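Glypican-1 (Homo sapiens, PDB 4YWT) bears heparan sulfate chains at the cell surface, through which it binds alpha-4 (V) collagen and participates in Schwann cell myelination. Local coordinates at residues R59-G64 / A248-V253; Y254-L259 / R413-M418; P268-N273 / G421-E426; D284-W289 / F391-P396. The protein carries 3 engineered substitutions. All coordinates share one frame; numbering follows the deposited sequence.

Contact 1: residues R59-G64 / A248-V253; sequences RICPQG and AVMKLV
Ile60 and Met250 make the main apolar contact between the loop 59-64 and the helix segment 248-253. Both methyl ends of Ile60 straddle one methylene of Met250: CD1 lies 3.8 Å from Met250 CG, and CG2 lies 3.9 Å from the same atom. Met250 leaves the helix with CG anti to the backbone N (chi1 168°) and then bends at chi2 (54°), a turn that carries CE to within 3.6 Å of Cys61 SG. A second apolar patch forms between Pro62 and Lys251. Here the CG corner of the Pro62 ring rests 3.7 Å from Lys251 CE, so the lysine packs through the aliphatic part of its chain, which bends only at its last torsion.

The covalent element is the disulfide from Cys61 to Cys255, just beyond the helix 243-253. It belongs to the cystine-rich end of the glypican core, and it ties the loop to this region where Met250 already touches the sulfur.

Polar bonds are absent between the two segments themselves. The loop is instead held by Glu73 of the long helix 70-129, whose carboxylate accepts from the backbone N of Arg59, Ile60 and Cys61, while Met250 also touches Glu73. The chemistry implies a division of labour: the disulfide and Glu73 probably set the loop's path, and dispersion contacts among aliphatic and sulfur groups fill the interface.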
loop_
_atom_site.group_PDB
_atom_site.type_symbol
_atom_site.label_atom_id
_atom_site.label_comp_id
_atom_site.label_asym_id
_atom_site.label_seq_id
_atom_site.Cartn_x
_atom_site.Cartn_y
_atom_site.Cartn_z
ATOM N N ARG A 59 25.897 24.128 -22.573
ATOM C CA ARG A 59 25.796 22.694 -22.815
ATOM C C ARG A 59 24.348 22.225 -22.925
ATOM O O ARG A 59 24.038 21.324 -23.703
ATOM C CB ARG A 59 26.527 21.919 -21.717
ATOM C CG ARG A 59 28.030 22.173 -21.690
ATOM C CD ARG A 59 28.748 21.497 -22.859
ATOM N NE ARG A 59 28.718 20.037 -22.770
ATOM C CZ ARG A 59 29.150 19.219 -23.725
ATOM N NH1 ARG A 59 29.650 19.710 -24.851
ATOM N NH2 ARG A 59 29.085 17.905 -23.554
ATOM N N ILE A 60 23.467 22.836 -22.138
ATOM C CA ILE A 60 22.082 22.380 -22.039
ATOM C C ILE A 60 21.093 23.315 -22.733
ATOM O O ILE A 60 20.443 22.927 -23.703
ATOM C CB ILE A 60 21.652 22.211 -20.568
ATOM C CG1 ILE A 60 22.605 21.263 -19.839
ATOM C CG2 ILE A 60 20.221 21.700 -20.485
ATOM C CD1 ILE A 60 22.608 21.434 -18.338
ATOM N N CYS A 61 20.969 24.535 -22.216
ATOM C CA CYS A 61 20.065 25.527 -22.791
ATOM C C CYS A 61 20.382 25.764 -24.262
ATOM O O CYS A 61 21.551 25.761 -24.651
ATOM C CB CYS A 61 20.144 26.845 -22.016
ATOM S SG CYS A 61 19.709 26.717 -20.267
ATOM N N PRO A 62 19.338 25.961 -25.084
ATOM C CA PRO A 62 19.515 26.227 -26.516
ATOM C C PRO A 62 20.462 27.394 -26.737
ATOM O O PRO A 62 20.317 28.427 -26.084
ATOM C CB PRO A 62 18.101 26.565 -26.991
ATOM C CG PRO A 62 17.208 25.870 -26.028
ATOM C CD PRO A 62 17.915 25.926 -24.704
ATOM N N GLN A 63 21.430 27.226 -27.631
ATOM C CA GLN A 63 22.464 28.234 -27.794
ATOM C C GLN A 63 21.908 29.497 -28.439
ATOM O O GLN A 63 21.324 29.468 -29.522
ATOM C CB GLN A 63 23.634 27.673 -28.601
ATOM C CG GLN A 63 24.630 26.912 -27.734
ATOM C CD GLN A 63 25.442 25.892 -28.505
ATOM O OE1 GLN A 63 25.351 25.804 -29.730
ATOM N NE2 GLN A 63 26.244 25.113 -27.788
ATOM N N GLY A 64 22.107 30.607 -27.739
ATOM C CA GLY A 64 21.579 31.901 -28.120
ATOM C C GLY A 64 22.047 32.870 -27.057
ATOM O O GLY A 64 22.693 32.458 -26.095
ATOM N N ALA A 248 16.999 17.678 -19.124
ATOM C CA ALA A 248 15.653 18.035 -19.563
ATOM C C ALA A 248 14.940 18.914 -18.537
ATOM O O ALA A 248 14.145 19.783 -18.896
ATOM C CB ALA A 248 14.842 16.786 -19.840
ATOM N N VAL A 249 15.230 18.678 -17.262
ATOM C CA VAL A 249 14.638 19.455 -16.180
ATOM C C VAL A 249 15.278 20.835 -16.117
ATOM O O VAL A 249 14.590 21.834 -15.900
ATOM C CB VAL A 249 14.786 18.736 -14.821
ATOM C CG1 VAL A 249 14.514 19.689 -13.667
ATOM C CG2 VAL A 249 13.847 17.545 -14.757
ATOM N N MET A 250 16.592 20.891 -16.317
ATOM C CA MET A 250 17.280 22.175 -16.408
ATOM C C MET A 250 16.698 23.006 -17.547
ATOM O O MET A 250 16.448 24.201 -17.391
ATOM C CB MET A 250 18.783 21.981 -16.614
ATOM C CG MET A 250 19.512 23.259 -17.007
ATOM S SD MET A 250 19.208 24.610 -15.851
ATOM C CE MET A 250 19.861 26.002 -16.768
ATOM N N LYS A 251 16.475 22.360 -18.686
ATOM C CA LYS A 251 15.875 23.021 -19.837
ATOM C C LYS A 251 14.457 23.479 -19.517
ATOM O O LYS A 251 14.027 24.554 -19.934
ATOM C CB LYS A 251 15.871 22.087 -21.048
ATOM C CG LYS A 251 15.359 22.724 -22.331
ATOM C CD LYS A 251 15.942 22.036 -23.556
ATOM C CE LYS A 251 15.527 22.739 -24.840
ATOM N NZ LYS A 251 14.078 22.558 -25.137
ATOM N N LEU A 252 13.743 22.653 -18.763
ATOM C CA LEU A 252 12.364 22.933 -18.388
ATOM C C LEU A 252 12.227 24.154 -17.482
ATOM O O LEU A 252 11.352 24.994 -17.688
ATOM C CB LEU A 252 11.754 21.715 -17.690
ATOM C CG LEU A 252 10.338 21.894 -17.141
ATOM C CD1 LEU A 252 9.341 22.011 -18.280
ATOM C CD2 LEU A 252 9.964 20.752 -16.204
ATOM N N VAL A 253 13.099 24.250 -16.484
ATOM C CA VAL A 253 12.917 25.218 -15.409
ATOM C C VAL A 253 13.693 26.522 -15.597
ATOM O O VAL A 253 13.100 27.601 -15.616
ATOM C CB VAL A 253 13.318 24.609 -14.050
ATOM C CG1 VAL A 253 13.088 25.609 -12.931
ATOM C CG2 VAL A 253 12.537 23.329 -13.790
#

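Contact 2: residues Y254-L259 / R413-M418; sequences YCAHCL and RCWNGM
Asn416 OD1 is gripped by two backbone N-H groups, those of Met418 and Ala419, and the turn it shapes presents the Met418 carbonyl to Leu259 across the contact, with Met418 O 3.6 Å from Leu259 CD1. The bond from Met418 N to Asn416 OD1 is 3.0 Å long and closes an Asx turn, with the donor in the carbonyl plane.

Trp415 fills the space between the turn and the short helix 255-258. With CG anti to the backbone N, chi1 (164°) sends the indole toward the helix and chi2 (-101°) turns its face to Ala256. The CA of Ala256 sits 3.4 Å from the centroid of the Trp415 six-membered ring and only 2° off the normal, a CH-pi contact, while Ala256 CB is 3.4 Å from Trp415 CD2. Gly417 CA covers the opposite face, 3.1 Å above the plane and toward the rim. The indole is thus layered between a helix and its own following turn, within the disulfide-rich lobe of glypicans. Cys255, Cys258 and Cys414, all in these two segments, are joined to Cys61, Cys68 and Cys267 respectively.

Leu259, the first residue to leave helical geometry, comes to the indole edge, with CD1 3.7 Å from Trp415 CH2 and near the ring plane. Cys255 adds CB against Trp415 CZ2 at 3.6 Å. The rotation of the indole is pinned at its polar corner, where Trp415 NE1 donates to the carbonyl O of Lys251 in the preceding helix.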
loop_
_atom_site.group_PDB
_atom_site.type_symbol
_atom_site.label_atom_id
_atom_site.label_comp_id
_atom_site.label_asym_id
_atom_site.label_seq_id
_atom_site.Cartn_x
_atom_site.Cartn_y
_atom_site.Cartn_z
ATOM N N TYR A 254 15.011 26.425 -15.735
ATOM C CA TYR A 254 15.862 27.609 -15.651
ATOM C C TYR A 254 16.437 28.084 -16.982
ATOM O O TYR A 254 17.158 29.079 -17.025
ATOM C CB TYR A 254 17.003 27.349 -14.668
ATOM C CG TYR A 254 16.528 27.194 -13.244
ATOM C CD1 TYR A 254 15.682 28.135 -12.671
ATOM C CD2 TYR A 254 16.906 26.099 -12.479
ATOM C CE1 TYR A 254 15.237 27.997 -11.371
ATOM C CE2 TYR A 254 16.465 25.952 -11.178
ATOM C CZ TYR A 254 15.630 26.903 -10.630
ATOM O OH TYR A 254 15.189 26.759 -9.335
ATOM N N CYS A 255 16.123 27.386 -18.069
ATOM C CA CYS A 255 16.561 27.838 -19.384
ATOM C C CYS A 255 15.747 29.048 -19.830
ATOM O O CYS A 255 16.182 29.818 -20.687
ATOM C CB CYS A 255 16.460 26.715 -20.415
ATOM S SG CYS A 255 17.963 25.720 -20.553
ATOM N N ALA A 256 14.564 29.208 -19.246
ATOM C CA ALA A 256 13.764 30.405 -19.464
ATOM C C ALA A 256 14.515 31.612 -18.918
ATOM O O ALA A 256 14.574 32.666 -19.553
ATOM C CB ALA A 256 12.404 30.272 -18.803
ATOM N N HIS A 257 15.093 31.439 -17.735
ATOM C CA HIS A 257 15.887 32.480 -17.100
ATOM C C HIS A 257 17.098 32.828 -17.958
ATOM O O HIS A 257 17.374 33.998 -18.215
ATOM C CB HIS A 257 16.344 32.041 -15.704
ATOM C CG HIS A 257 15.221 31.779 -14.747
ATOM N ND1 HIS A 257 14.078 31.096 -15.103
ATOM C CD2 HIS A 257 15.072 32.106 -13.441
ATOM C CE1 HIS A 257 13.272 31.016 -14.059
ATOM N NE2 HIS A 257 13.850 31.622 -13.039
ATOM N N CYS A 258 17.808 31.799 -18.406
ATOM C CA CYS A 258 19.035 31.990 -19.168
ATOM C C CYS A 258 18.791 32.639 -20.528
ATOM O O CYS A 258 19.629 33.394 -21.013
ATOM C CB CYS A 258 19.756 30.652 -19.353
ATOM S SG CYS A 258 20.493 29.996 -17.839
ATOM N N LEU A 259 17.645 32.354 -21.139
ATOM C CA LEU A 259 17.358 32.876 -22.473
ATOM C C LEU A 259 16.577 34.187 -22.438
ATOM O O LEU A 259 15.983 34.589 -23.438
ATOM C CB LEU A 259 16.597 31.841 -23.302
ATOM C CG LEU A 259 17.365 30.566 -23.659
ATOM C CD1 LEU A 259 16.671 29.827 -24.791
ATOM C CD2 LEU A 259 18.810 30.881 -24.022
ATOM N N ARG A 413 0.616 32.935 -21.309
ATOM C CA ARG A 413 1.578 32.606 -22.355
ATOM C C ARG A 413 2.825 32.040 -21.687
ATOM O O ARG A 413 3.406 32.675 -20.808
ATOM C CB ARG A 413 1.915 33.833 -23.204
ATOM N N CYS A 414 3.238 30.850 -22.110
ATOM C CA CYS A 414 4.172 30.050 -21.324
ATOM C C CYS A 414 5.450 29.644 -22.057
ATOM O O CYS A 414 5.542 29.726 -23.280
ATOM C CB CYS A 414 3.457 28.796 -20.818
ATOM S SG CYS A 414 2.478 27.966 -22.088
ATOM N N TRP A 415 6.437 29.214 -21.281
ATOM C CA TRP A 415 7.731 28.791 -21.803
ATOM C C TRP A 415 7.679 27.356 -22.344
ATOM O O TRP A 415 7.394 26.414 -21.607
ATOM C CB TRP A 415 8.771 28.941 -20.685
ATOM C CG TRP A 415 10.079 28.230 -20.851
ATOM C CD1 TRP A 415 10.447 27.051 -20.269
ATOM C CD2 TRP A 415 11.216 28.678 -21.600
ATOM N NE1 TRP A 415 11.732 26.726 -20.625
ATOM C CE2 TRP A 415 12.229 27.712 -21.438
ATOM C CE3 TRP A 415 11.475 29.798 -22.396
ATOM C CZ2 TRP A 415 13.476 27.827 -22.048
ATOM C CZ3 TRP A 415 12.715 29.910 -23.000
ATOM C CH2 TRP A 415 13.698 28.929 -22.826
ATOM N N ASN A 416 7.950 27.206 -23.640
ATOM C CA ASN A 416 7.930 25.900 -24.301
ATOM C C ASN A 416 9.320 25.277 -24.394
ATOM O O ASN A 416 9.494 24.174 -24.912
ATOM C CB ASN A 416 7.302 26.015 -25.695
ATOM C CG ASN A 416 8.013 27.024 -26.588
ATOM O OD1 ASN A 416 9.219 27.242 -26.475
ATOM N ND2 ASN A 416 7.257 27.641 -27.489
ATOM N N GLY A 417 10.299 26.010 -23.883
ATOM C CA GLY A 417 11.683 25.581 -23.819
ATOM C C GLY A 417 12.616 26.184 -24.856
ATOM O O GLY A 417 13.823 26.258 -24.626
ATOM N N MET A 418 12.086 26.599 -26.002
ATOM C CA MET A 418 12.796 27.547 -26.860
ATOM C C MET A 418 12.556 29.011 -26.471
ATOM O O MET A 418 13.485 29.819 -26.461
ATOM C CB MET A 418 12.445 27.299 -28.325
ATOM C CG MET A 418 13.198 26.099 -28.889
ATOM S SD MET A 418 12.290 25.099 -30.081
ATOM C CE MET A 418 11.262 26.343 -30.849
#

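Contact 3: residues P268-N273 / G421-E426; sequences PDYCRN and GRYLPE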
loop_
_atom_site.group_PDB
_atom_site.type_symbol
_atom_site.label_atom_id
_atom_site.label_comp_id
_atom_site.label_asym_id
_atom_site.label_seq_id
_atom_site.Cartn_x
_atom_site.Cartn_y
_atom_site.Cartn_z
ATOM N N PRO A 268 2.250 23.528 -19.190
ATOM C CA PRO A 268 1.808 22.290 -18.536
ATOM C C PRO A 268 2.152 21.017 -19.314
ATOM O O PRO A 268 2.709 20.087 -18.730
ATOM C CB PRO A 268 0.294 22.477 -18.444
ATOM C CG PRO A 268 0.125 23.950 -18.306
ATOM C CD PRO A 268 1.202 24.566 -19.162
ATOM N N ASP A 269 1.832 20.979 -20.605
ATOM C CA ASP A 269 2.093 19.796 -21.423
ATOM C C ASP A 269 3.591 19.555 -21.613
ATOM O O ASP A 269 4.040 18.410 -21.700
ATOM C CB ASP A 269 1.402 19.924 -22.783
ATOM C CG ASP A 269 -0.107 19.789 -22.685
ATOM O OD1 ASP A 269 -0.597 19.355 -21.620
ATOM O OD2 ASP A 269 -0.803 20.109 -23.672
ATOM N N TYR A 270 4.352 20.640 -21.681
ATOM C CA TYR A 270 5.808 20.574 -21.756
ATOM C C TYR A 270 6.360 19.888 -20.504
ATOM O O TYR A 270 7.052 18.863 -20.584
ATOM C CB TYR A 270 6.385 21.986 -21.913
ATOM C CG TYR A 270 7.894 22.077 -21.977
ATOM C CD1 TYR A 270 8.662 21.021 -22.452
ATOM C CD2 TYR A 270 8.550 23.229 -21.562
ATOM C CE1 TYR A 270 10.042 21.111 -22.506
ATOM C CE2 TYR A 270 9.927 23.327 -21.612
ATOM C CZ TYR A 270 10.668 22.266 -22.085
ATOM O OH TYR A 270 12.040 22.362 -22.135
ATOM N N CYS A 271 6.033 20.465 -19.352
ATOM C CA CYS A 271 6.404 19.914 -18.053
ATOM C C CYS A 271 6.010 18.444 -17.934
ATOM O O CYS A 271 6.772 17.623 -17.415
ATOM C CB CYS A 271 5.747 20.730 -16.935
ATOM S SG CYS A 271 6.108 20.176 -15.254
ATOM N N ARG A 272 4.820 18.120 -18.429
ATOM C CA ARG A 272 4.297 16.767 -18.330
ATOM C C ARG A 272 5.058 15.789 -19.215
ATOM O O ARG A 272 5.288 14.652 -18.819
ATOM C CB ARG A 272 2.810 16.744 -18.678
ATOM C CG ARG A 272 1.915 16.671 -17.455
ATOM C CD ARG A 272 0.556 17.284 -17.720
ATOM N NE ARG A 272 0.208 18.268 -16.700
ATOM C CZ ARG A 272 -0.833 19.090 -16.780
ATOM N NH1 ARG A 272 -1.073 19.953 -15.803
ATOM N NH2 ARG A 272 -1.634 19.047 -17.834
ATOM N N ASN A 273 5.450 16.225 -20.408
ATOM C CA ASN A 273 6.269 15.374 -21.263
ATOM C C ASN A 273 7.642 15.155 -20.647
ATOM O O ASN A 273 8.173 14.037 -20.670
ATOM C CB ASN A 273 6.400 15.969 -22.664
ATOM C CG ASN A 273 5.361 15.426 -23.622
ATOM O OD1 ASN A 273 4.463 14.686 -23.221
ATOM N ND2 ASN A 273 5.481 15.780 -24.894
ATOM N N GLY A 421 5.627 31.381 -25.293
ATOM C CA GLY A 421 4.729 31.034 -26.381
ATOM C C GLY A 421 3.803 29.873 -26.076
ATOM O O GLY A 421 3.456 29.621 -24.923
ATOM N N ARG A 422 3.367 29.187 -27.126
ATOM C CA ARG A 422 2.537 28.000 -26.970
ATOM C C ARG A 422 3.347 26.734 -27.237
ATOM O O ARG A 422 4.250 26.730 -28.075
ATOM C CB ARG A 422 1.326 28.063 -27.903
ATOM N N TYR A 423 3.027 25.665 -26.514
ATOM C CA TYR A 423 3.714 24.389 -26.680
ATOM C C TYR A 423 2.852 23.420 -27.483
ATOM O O TYR A 423 1.832 22.928 -27.003
ATOM C CB TYR A 423 4.065 23.804 -25.311
ATOM C CG TYR A 423 4.712 22.436 -25.320
ATOM C CD1 TYR A 423 6.083 22.295 -25.492
ATOM C CD2 TYR A 423 3.955 21.288 -25.119
ATOM C CE1 TYR A 423 6.680 21.047 -25.485
ATOM C CE2 TYR A 423 4.543 20.035 -25.112
ATOM C CZ TYR A 423 5.905 19.922 -25.294
ATOM O OH TYR A 423 6.495 18.678 -25.286
ATOM N N LEU A 424 3.278 23.164 -28.714
ATOM C CA LEU A 424 2.550 22.308 -29.648
ATOM C C LEU A 424 2.496 20.801 -29.322
ATOM O O LEU A 424 1.407 20.226 -29.333
ATOM C CB LEU A 424 3.121 22.497 -31.057
ATOM C CG LEU A 424 2.912 23.894 -31.645
ATOM C CD1 LEU A 424 3.536 24.000 -33.028
ATOM C CD2 LEU A 424 1.430 24.237 -31.689
ATOM N N PRO A 425 3.656 20.158 -29.050
ATOM C CA PRO A 425 3.693 18.685 -29.018
ATOM C C PRO A 425 2.664 18.014 -28.109
ATOM O O PRO A 425 2.303 18.550 -27.060
ATOM C CB PRO A 425 5.107 18.387 -28.507
ATOM C CG PRO A 425 5.905 19.558 -28.919
ATOM C CD PRO A 425 4.985 20.726 -28.749
ATOM N N GLU A 426 2.202 16.839 -28.529
ATOM C CA GLU A 426 1.238 16.059 -27.762
ATOM C C GLU A 426 1.862 15.470 -26.506
ATOM O O GLU A 426 3.053 15.156 -26.484
ATOM C CB GLU A 426 0.659 14.928 -28.618
ATOM C CG GLU A 426 -0.711 15.211 -29.214
ATOM C CD GLU A 426 -1.795 15.381 -28.164
ATOM O OE1 GLU A 426 -1.592 14.949 -27.009
ATOM O OE2 GLU A 426 -2.856 15.948 -28.498
#
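The ring of Tyr423 is covered on both faces. Over one lies the backbone of Tyr270, with CA 3.5 Å above the plane and CB making a CH-pi contact 3.6 Å from the centroid; over the other lies Pro425 CD from its own loop. The Tyr270 ring, its plane turned 26° from that of Tyr423, is slid so far aside that the two rings barely overlap, and the tyrosine pair packs through the Tyr270 backbone and CB, with CD1 of the Tyr270 ring 3.6 Å from Tyr423 CE1. Asp269 CB adds a contact 3.7 Å from Tyr423 CD2.

Asn273 ND2 comes to the edge of the Tyr423 ring. It gives a fairly straight bond to Glu426 O (3.0 Å, 159° at the hydrogen), with the acceptor near the amide plane, and a weak one to Tyr423 OH. Asn273 OD1 accepts from Met428 N, so both ends of the amide are used and its flip is fixed. The hydroxyl of Tyr423 has a stronger partner in Glu440 OE2.

Around this contact, Tyr270 reaches Lys251 and Leu252 on helix 243-253, the Cys271-Cys400 disulfide joins helix 268-278 to helix 391-404, and Gly421 pairs with Cys414 in the two-stranded antiparallel sheet.

Contact 4: residues D284-W289 / F391-P396; sequences DLDAEW and FWISLP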
loop_
_atom_site.group_PDB
_atom_site.type_symbol
_atom_site.label_atom_id
_atom_site.label_comp_id
_atom_site.label_asym_id
_atom_site.label_seq_id
_atom_site.Cartn_x
_atom_site.Cartn_y
_atom_site.Cartn_z
ATOM N N ASP A 284 6.096 2.378 -14.959
ATOM C CA ASP A 284 5.926 0.977 -15.348
ATOM C C ASP A 284 5.296 0.118 -14.242
ATOM O O ASP A 284 4.840 -0.995 -14.501
ATOM C CB ASP A 284 7.265 0.371 -15.770
ATOM C CG ASP A 284 7.606 0.669 -17.219
ATOM O OD1 ASP A 284 6.686 1.011 -17.992
ATOM O OD2 ASP A 284 8.793 0.551 -17.586
ATOM N N LEU A 285 5.264 0.636 -13.017
ATOM C CA LEU A 285 4.673 -0.086 -11.888
ATOM C C LEU A 285 3.145 -0.079 -11.929
ATOM O O LEU A 285 2.490 -0.787 -11.159
ATOM C CB LEU A 285 5.143 0.516 -10.563
ATOM C CG LEU A 285 6.628 0.449 -10.211
ATOM C CD1 LEU A 285 7.019 1.657 -9.376
ATOM C CD2 LEU A 285 6.935 -0.835 -9.460
ATOM N N ASP A 286 2.598 0.726 -12.836
ATOM C CA ASP A 286 1.165 1.017 -12.906
ATOM C C ASP A 286 0.261 -0.215 -12.863
ATOM O O ASP A 286 -0.577 -0.343 -11.968
ATOM C CB ASP A 286 0.868 1.816 -14.180
ATOM C CG ASP A 286 -0.569 2.290 -14.250
ATOM O OD1 ASP A 286 -1.042 2.896 -13.268
ATOM O OD2 ASP A 286 -1.225 2.057 -15.287
ATOM N N ALA A 287 0.439 -1.111 -13.828
ATOM C CA ALA A 287 -0.441 -2.267 -13.995
ATOM C C ALA A 287 -0.500 -3.165 -12.757
ATOM O O ALA A 287 -1.582 -3.528 -12.294
ATOM C CB ALA A 287 -0.005 -3.079 -15.207
ATOM N N GLU A 288 0.665 -3.519 -12.226
ATOM C CA GLU A 288 0.729 -4.442 -11.101
ATOM C C GLU A 288 0.340 -3.763 -9.790
ATOM O O GLU A 288 -0.190 -4.410 -8.885
ATOM C CB GLU A 288 2.125 -5.057 -10.993
ATOM C CG GLU A 288 2.525 -5.891 -12.202
ATOM C CD GLU A 288 1.422 -6.831 -12.665
ATOM O OE1 GLU A 288 0.818 -7.514 -11.810
ATOM O OE2 GLU A 288 1.159 -6.881 -13.885
ATOM N N TRP A 289 0.605 -2.463 -9.693
ATOM C CA TRP A 289 0.148 -1.683 -8.547
ATOM C C TRP A 289 -1.379 -1.691 -8.512
ATOM O O TRP A 289 -1.990 -1.966 -7.473
ATOM C CB TRP A 289 0.697 -0.255 -8.621
ATOM C CG TRP A 289 0.218 0.683 -7.548
ATOM C CD1 TRP A 289 -0.825 1.558 -7.635
ATOM C CD2 TRP A 289 0.784 0.861 -6.241
ATOM N NE1 TRP A 289 -0.951 2.263 -6.462
ATOM C CE2 TRP A 289 0.024 1.853 -5.590
ATOM C CE3 TRP A 289 1.855 0.275 -5.558
ATOM C CZ2 TRP A 289 0.299 2.271 -4.289
ATOM C CZ3 TRP A 289 2.126 0.691 -4.266
ATOM C CH2 TRP A 289 1.351 1.680 -3.645
ATOM N N PHE A 391 -1.306 6.553 -8.729
ATOM C CA PHE A 391 -0.114 7.253 -8.248
ATOM C C PHE A 391 1.018 7.358 -9.275
ATOM O O PHE A 391 1.443 8.462 -9.654
ATOM C CB PHE A 391 0.404 6.554 -6.987
ATOM C CG PHE A 391 1.534 7.275 -6.314
ATOM C CD1 PHE A 391 1.304 8.460 -5.633
ATOM C CD2 PHE A 391 2.822 6.769 -6.355
ATOM C CE1 PHE A 391 2.340 9.130 -5.008
ATOM C CE2 PHE A 391 3.862 7.434 -5.732
ATOM C CZ PHE A 391 3.620 8.616 -5.057
ATOM N N TRP A 392 1.475 6.198 -9.736
ATOM C CA TRP A 392 2.683 6.088 -10.544
ATOM C C TRP A 392 2.586 6.781 -11.900
ATOM O O TRP A 392 3.605 7.092 -12.513
ATOM C CB TRP A 392 3.033 4.612 -10.733
ATOM C CG TRP A 392 3.216 3.918 -9.428
ATOM C CD1 TRP A 392 2.401 2.972 -8.878
ATOM C CD2 TRP A 392 4.266 4.143 -8.482
ATOM N NE1 TRP A 392 2.888 2.582 -7.653
ATOM C CE2 TRP A 392 4.032 3.288 -7.386
ATOM C CE3 TRP A 392 5.385 4.981 -8.458
ATOM C CZ2 TRP A 392 4.877 3.245 -6.280
ATOM C CZ3 TRP A 392 6.221 4.938 -7.360
ATOM C CH2 TRP A 392 5.964 4.076 -6.285
ATOM N N ILE A 393 1.366 7.025 -12.367
ATOM C CA ILE A 393 1.182 7.754 -13.614
ATOM C C ILE A 393 0.648 9.160 -13.360
ATOM O O ILE A 393 0.674 10.010 -14.247
ATOM C CB ILE A 393 0.225 7.025 -14.568
ATOM C CG1 ILE A 393 -1.198 7.050 -14.015
ATOM C CG2 ILE A 393 0.698 5.598 -14.814
ATOM C CD1 ILE A 393 -2.235 6.701 -15.036
ATOM N N SER A 394 0.161 9.402 -12.147
ATOM C CA SER A 394 -0.340 10.722 -11.798
ATOM C C SER A 394 0.798 11.606 -11.306
ATOM O O SER A 394 0.624 12.815 -11.159
ATOM C CB SER A 394 -1.433 10.633 -10.732
ATOM O OG SER A 394 -0.879 10.350 -9.461
ATOM N N LEU A 395 1.953 10.998 -11.045
ATOM C CA LEU A 395 3.136 11.753 -10.613
ATOM C C LEU A 395 3.454 13.005 -11.458
ATOM O O LEU A 395 3.596 14.095 -10.897
ATOM C CB LEU A 395 4.368 10.839 -10.580
ATOM C CG LEU A 395 4.570 9.979 -9.335
ATOM C CD1 LEU A 395 5.893 9.234 -9.420
ATOM C CD2 LEU A 395 4.514 10.839 -8.084
ATOM N N PRO A 396 3.562 12.868 -12.799
ATOM C CA PRO A 396 3.931 14.067 -13.564
ATOM C C PRO A 396 2.876 15.167 -13.490
ATOM O O PRO A 396 3.221 16.335 -13.328
ATOM C CB PRO A 396 4.061 13.545 -15.002
ATOM C CG PRO A 396 4.205 12.066 -14.873
ATOM C CD PRO A 396 3.383 11.704 -13.685
HETATM O O HOH W 1 -0.286 4.000 -10.940
#
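Trp392 meets Trp289 in a T-shaped pair, the tight half of this contact. The two five-membered rings stand at 89° with centroids 4.3 Å apart, and the edge carrying Trp392 NE1 points into the face of Trp289, NE1 lying 3.1 Å from Trp289 CD2. The Trp392 indole is itself sandwiched: Leu285 CD1 sits over one face, 3.7 Å from the centroid of the Trp392 six-membered ring, and Phe391 CD2 covers the other. Trp289 is held in its orientation by a bond from NE1 to the carbonyl O of Val388.

The other half is looser and wetter. Asp286 meets Ile393 only through a lone methyl, Ile393 CG2, 3.6 Å from Asp286 OD1. A water donates to Asp286 OD1 at 2.7 Å and accepts weakly from Trp392 N, a weak water bridge between the Asp286 side chain and the backbone of Trp392. The carboxylate has its strongest partner in Arg290, one turn on, and this salt bridge would help keep it ionised.

Helix 204-236 backs the packed half, Val236 touching both Leu285 and Trp392 while Ala229 and Val233 meet Trp289. Helix 70-129 supplies Leu99 to Trp289, and helix 450-471 lies against Leu285 through Ile456.

Contacts 1, 2 and 3 cluster toward one end of the elongated core, their centres 8 to 15 Å apart, whereas contact 4 lies nearer the middle of the chain, about 21 Å from contact 3 between centres. Contact 1 closes before contact 2 opens, on the consecutive helices 243-253 and 255-258; the Cys61-Cys255 disulfide ties the loop of contact 1 to the helix of contact 2. Contacts 2 and 3 interlock, since their segments alternate along the chain, and they share the small antiparallel sheet through Cys414 and Gly421. Contact 4 falls wholly between the segments of contacts 2 and 3. Pro396 touches Arg272, and this, with the Cys271-Cys400 disulfide to helix 391-404 of contact 4, connects the disulfide-rich end to the helical body.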